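Local coordinates for phenyl-3-pyruvate decarboxylase (Azospirillum brasilense, PDB 2NXW), which catalyses the thiamine diphosphate- and magnesium-dependent decarboxylation of indole-3-pyruvate and phenylpyruvate, at residues E359-G371 with M377-A389. Numbering follows the deposited sequence.
Sequences EPHAYPTGLQADG and MDIARAVNDRVRA
The guanidinium of R381 carries P364 CB on one face, 3.4 Å from NH1, while T365 O sits at its edge, hydrogen-bonded to NH1 at 3.1 Å but tilted out of the guanidinium plane. The amide of N384 is met almost in its own plane: ND2 gives a straight hydrogen bond (164°) to P364 O at 2.9 Å and a second to the carbonyl of D409, while OD1 takes the backbone N-H of I411. Gripped at both ends, this buried amide has its flip state fixed; its plane stands 78° to the Y363 ring, one face of which has H361 ND1 over its centre. Two waters bridge R388 to the backbone of Y363: one, in the guanidinium plane, links NH2 to N, the other NH1 to O. An extended linker thus lies across helix 376-388, which packs on strand 470-475 and helix 516-528 of the thiamine diphosphate-binding C-terminal region, and helix side chains bond the linker's backbone polar groups. The carboxylate of D385 is one such case: its two oxygens, each through a syn lone pair, accept successive N-H groups, OD1 from G366 and OD2 from L367, both at 2.8 Å. An asparagine here would probably leave one of those N-H groups facing an amide NH2, without an acceptor. L367, with CG anti to the backbone N (chi1 167°), sends CD1 against D378 CB and CD2 to A382 CB at 3.9 Å, whereas P364 CG rests on both M377 CE and A380 CB.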
loop_
_atom_site.group_PDB
_atom_site.type_symbol
_atom_site.label_atom_id
_atom_site.label_comp_id
_atom_site.label_asym_id
_atom_site.label_seq_id
_atom_site.Cartn_x
_atom_site.Cartn_y
_atom_site.Cartn_z
ATOM N N GLU A 359 -9.724 -33.710 37.876
ATOM C CA GLU A 359 -9.576 -33.304 36.480
ATOM C C GLU A 359 -10.797 -32.631 35.868
ATOM O O GLU A 359 -11.905 -33.167 35.912
ATOM C CB GLU A 359 -9.193 -34.515 35.623
ATOM N N PRO A 360 -10.605 -31.437 35.284
ATOM C CA PRO A 360 -11.701 -30.697 34.657
ATOM C C PRO A 360 -12.078 -31.342 33.323
ATOM O O PRO A 360 -13.239 -31.699 33.097
ATOM C CB PRO A 360 -11.111 -29.303 34.479
ATOM C CG PRO A 360 -9.671 -29.599 34.191
ATOM C CD PRO A 360 -9.350 -30.664 35.224
ATOM N N HIS A 361 -11.086 -31.496 32.448
ATOM C CA HIS A 361 -11.316 -32.098 31.141
ATOM C C HIS A 361 -11.216 -33.614 31.211
ATOM O O HIS A 361 -10.162 -34.166 31.537
ATOM C CB HIS A 361 -10.314 -31.560 30.115
ATOM C CG HIS A 361 -10.557 -32.058 28.724
ATOM N ND1 HIS A 361 -10.220 -33.331 28.318
ATOM C CD2 HIS A 361 -11.149 -31.468 27.657
ATOM C CE1 HIS A 361 -10.594 -33.506 27.063
ATOM N NE2 HIS A 361 -11.161 -32.390 26.639
ATOM N N ALA A 362 -12.322 -34.280 30.909
ATOM C CA ALA A 362 -12.370 -35.734 30.931
ATOM C C ALA A 362 -11.828 -36.292 29.618
ATOM O O ALA A 362 -12.419 -36.098 28.555
ATOM C CB ALA A 362 -13.800 -36.203 31.148
ATOM N N TYR A 363 -10.695 -36.977 29.705
ATOM C CA TYR A 363 -10.064 -37.572 28.536
ATOM C C TYR A 363 -10.722 -38.894 28.186
ATOM O O TYR A 363 -11.010 -39.710 29.061
ATOM C CB TYR A 363 -8.578 -37.804 28.801
ATOM C CG TYR A 363 -7.773 -36.532 28.828
ATOM C CD1 TYR A 363 -7.375 -35.916 27.640
ATOM C CD2 TYR A 363 -7.432 -35.924 30.035
ATOM C CE1 TYR A 363 -6.656 -34.727 27.652
ATOM C CE2 TYR A 363 -6.714 -34.733 30.056
ATOM C CZ TYR A 363 -6.331 -34.142 28.859
ATOM O OH TYR A 363 -5.627 -32.962 28.865
ATOM N N PRO A 364 -10.968 -39.127 26.892
ATOM C CA PRO A 364 -11.594 -40.372 26.447
ATOM C C PRO A 364 -10.687 -41.580 26.662
ATOM O O PRO A 364 -9.499 -41.554 26.325
ATOM C CB PRO A 364 -11.869 -40.110 24.970
ATOM C CG PRO A 364 -10.754 -39.177 24.587
ATOM C CD PRO A 364 -10.694 -38.232 25.755
ATOM N N THR A 365 -11.252 -42.636 27.234
ATOM C CA THR A 365 -10.515 -43.862 27.488
ATOM C C THR A 365 -11.379 -45.053 27.111
ATOM O O THR A 365 -12.523 -44.891 26.686
ATOM C CB THR A 365 -10.140 -43.981 28.971
ATOM O OG1 THR A 365 -11.334 -43.918 29.766
ATOM C CG2 THR A 365 -9.202 -42.848 29.380
ATOM N N GLY A 366 -10.820 -46.252 27.248
ATOM C CA GLY A 366 -11.576 -47.454 26.954
ATOM C C GLY A 366 -11.725 -47.818 25.495
ATOM O O GLY A 366 -12.840 -48.026 25.014
ATOM N N LEU A 367 -10.609 -47.903 24.780
ATOM C CA LEU A 367 -10.657 -48.278 23.377
ATOM C C LEU A 367 -11.255 -49.677 23.250
ATOM O O LEU A 367 -10.850 -50.598 23.963
ATOM C CB LEU A 367 -9.245 -48.298 22.777
ATOM C CG LEU A 367 -9.121 -48.971 21.409
ATOM C CD1 LEU A 367 -9.733 -48.080 20.331
ATOM C CD2 LEU A 367 -7.651 -49.231 21.098
ATOM N N GLN A 368 -12.221 -49.835 22.350
ATOM C CA GLN A 368 -12.819 -51.144 22.119
ATOM C C GLN A 368 -11.973 -51.785 21.013
ATOM O O GLN A 368 -12.177 -51.531 19.826
ATOM C CB GLN A 368 -14.274 -50.980 21.676
ATOM C CG GLN A 368 -15.104 -50.229 22.701
ATOM C CD GLN A 368 -15.215 -50.978 24.016
ATOM O OE1 GLN A 368 -15.852 -52.031 24.087
ATOM N NE2 GLN A 368 -14.595 -50.440 25.069
ATOM N N ALA A 369 -11.007 -52.605 21.411
ATOM C CA ALA A 369 -10.105 -53.244 20.454
ATOM C C ALA A 369 -10.755 -54.394 19.703
ATOM O O ALA A 369 -10.465 -55.561 19.966
ATOM C CB ALA A 369 -8.847 -53.727 21.180
ATOM N N ASP A 370 -11.611 -54.054 18.747
ATOM C CA ASP A 370 -12.344 -55.052 17.974
ATOM C C ASP A 370 -12.202 -54.893 16.465
ATOM O O ASP A 370 -11.308 -54.201 15.978
ATOM C CB ASP A 370 -13.825 -54.995 18.352
ATOM C CG ASP A 370 -14.412 -53.618 18.154
ATOM O OD1 ASP A 370 -13.904 -52.891 17.270
ATOM O OD2 ASP A 370 -15.381 -53.268 18.869
ATOM N N GLY A 371 -13.102 -55.524 15.717
ATOM C CA GLY A 371 -13.039 -55.464 14.270
ATOM C C GLY A 371 -13.667 -54.266 13.579
ATOM O O GLY A 371 -13.734 -54.235 12.352
ATOM N N MET A 377 -11.581 -40.544 17.478
ATOM C CA MET A 377 -11.663 -40.706 18.926
ATOM C C MET A 377 -11.067 -42.025 19.417
ATOM O O MET A 377 -10.653 -42.126 20.575
ATOM C CB MET A 377 -13.108 -40.564 19.417
ATOM C CG MET A 377 -13.687 -39.164 19.225
ATOM S SD MET A 377 -12.629 -37.809 19.795
ATOM C CE MET A 377 -12.830 -37.929 21.562
ATOM N N ASP A 378 -11.028 -43.031 18.549
ATOM C CA ASP A 378 -10.438 -44.308 18.926
ATOM C C ASP A 378 -8.933 -44.129 19.063
ATOM O O ASP A 378 -8.297 -44.763 19.910
ATOM C CB ASP A 378 -10.741 -45.374 17.882
ATOM C CG ASP A 378 -12.219 -45.683 17.796
ATOM O OD1 ASP A 378 -12.832 -45.894 18.863
ATOM O OD2 ASP A 378 -12.755 -45.718 16.669
ATOM N N ILE A 379 -8.357 -43.269 18.229
ATOM C CA ILE A 379 -6.923 -43.020 18.308
ATOM C C ILE A 379 -6.632 -42.300 19.626
ATOM O O ILE A 379 -5.667 -42.626 20.314
ATOM C CB ILE A 379 -6.444 -42.202 17.091
ATOM C CG1 ILE A 379 -6.664 -43.024 15.817
ATOM C CG2 ILE A 379 -4.951 -41.852 17.246
ATOM C CD1 ILE A 379 -6.392 -42.243 14.531
ATOM N N ALA A 380 -7.482 -41.350 20.013
ATOM C CA ALA A 380 -7.287 -40.666 21.284
ATOM C C ALA A 380 -7.409 -41.677 22.434
ATOM O O ALA A 380 -6.609 -41.659 23.370
ATOM C CB ALA A 380 -8.314 -39.541 21.451
ATOM N N ARG A 381 -8.397 -42.567 22.370
ATOM C CA ARG A 381 -8.555 -43.553 23.435
ATOM C C ARG A 381 -7.356 -44.488 23.507
ATOM O O ARG A 381 -6.933 -44.861 24.602
ATOM C CB ARG A 381 -9.831 -44.386 23.246
ATOM C CG ARG A 381 -11.120 -43.623 23.512
ATOM C CD ARG A 381 -12.344 -44.497 23.214
ATOM N NE ARG A 381 -13.483 -43.693 22.775
ATOM C CZ ARG A 381 -14.199 -42.902 23.568
ATOM N NH1 ARG A 381 -13.912 -42.806 24.859
ATOM N NH2 ARG A 381 -15.191 -42.185 23.061
ATOM N N ALA A 382 -6.798 -44.860 22.355
ATOM C CA ALA A 382 -5.654 -45.778 22.358
ATOM C C ALA A 382 -4.469 -45.154 23.077
ATOM O O ALA A 382 -3.818 -45.791 23.909
ATOM C CB ALA A 382 -5.268 -46.151 20.934
ATOM N N VAL A 383 -4.195 -43.899 22.751
ATOM C CA VAL A 383 -3.091 -43.169 23.351
ATOM C C VAL A 383 -3.331 -42.984 24.841
ATOM O O VAL A 383 -2.449 -43.253 25.656
ATOM C CB VAL A 383 -2.921 -41.784 22.649
ATOM C CG1 VAL A 383 -2.077 -40.821 23.501
ATOM C CG2 VAL A 383 -2.292 -41.984 21.269
ATOM N N ASN A 384 -4.536 -42.559 25.204
ATOM C CA ASN A 384 -4.853 -42.314 26.606
ATOM C C ASN A 384 -4.842 -43.578 27.451
ATOM O O ASN A 384 -4.427 -43.532 28.606
ATOM C CB ASN A 384 -6.200 -41.597 26.733
ATOM C CG ASN A 384 -6.174 -40.202 26.124
ATOM O OD1 ASN A 384 -5.107 -39.622 25.917
ATOM N ND2 ASN A 384 -7.358 -39.648 25.849
ATOM N N ASP A 385 -5.303 -44.696 26.893
ATOM C CA ASP A 385 -5.303 -45.947 27.648
ATOM C C ASP A 385 -3.869 -46.325 28.015
ATOM O O ASP A 385 -3.608 -46.795 29.128
ATOM C CB ASP A 385 -5.942 -47.092 26.848
ATOM C CG ASP A 385 -7.460 -47.021 26.820
ATOM O OD1 ASP A 385 -8.044 -46.280 27.641
ATOM O OD2 ASP A 385 -8.058 -47.727 25.975
ATOM N N ARG A 386 -2.928 -46.120 27.097
ATOM C CA ARG A 386 -1.546 -46.465 27.413
ATOM C C ARG A 386 -1.037 -45.632 28.574
ATOM O O ARG A 386 -0.368 -46.145 29.473
ATOM C CB ARG A 386 -0.639 -46.258 26.198
ATOM C CG ARG A 386 -0.631 -47.422 25.228
ATOM C CD ARG A 386 0.545 -47.307 24.253
ATOM N NE ARG A 386 1.830 -47.228 24.955
ATOM C CZ ARG A 386 2.559 -48.280 25.325
ATOM N NH1 ARG A 386 2.145 -49.509 25.062
ATOM N NH2 ARG A 386 3.709 -48.095 25.970
ATOM N N VAL A 387 -1.354 -44.344 28.558
ATOM C CA VAL A 387 -0.930 -43.452 29.623
ATOM C C VAL A 387 -1.550 -43.868 30.954
ATOM O O VAL A 387 -0.856 -43.935 31.971
ATOM C CB VAL A 387 -1.305 -41.990 29.305
ATOM C CG1 VAL A 387 -1.030 -41.102 30.510
ATOM C CG2 VAL A 387 -0.475 -41.511 28.115
ATOM N N ARG A 388 -2.846 -44.166 30.946
ATOM C CA ARG A 388 -3.530 -44.576 32.172
ATOM C C ARG A 388 -2.988 -45.891 32.719
ATOM O O ARG A 388 -3.093 -46.158 33.922
ATOM C CB ARG A 388 -5.043 -44.685 31.929
ATOM C CG ARG A 388 -5.740 -43.337 31.782
ATOM C CD ARG A 388 -5.546 -42.497 33.037
ATOM N NE ARG A 388 -5.998 -41.117 32.884
ATOM C CZ ARG A 388 -7.268 -40.754 32.754
ATOM N NH1 ARG A 388 -8.226 -41.673 32.760
ATOM N NH2 ARG A 388 -7.581 -39.471 32.624
ATOM N N ALA A 389 -2.421 -46.710 31.838
ATOM C CA ALA A 389 -1.852 -47.993 32.227
ATOM C C ALA A 389 -0.421 -47.839 32.747
ATOM O O ALA A 389 0.204 -48.823 33.137
ATOM C CB ALA A 389 -1.883 -48.967 31.049
HETATM O O HOH W 1 -9.742 -37.770 32.326
HETATM O O HOH W 2 -10.327 -40.404 31.663
HETATM O O HOH W 3 -13.305 -47.468 21.007
#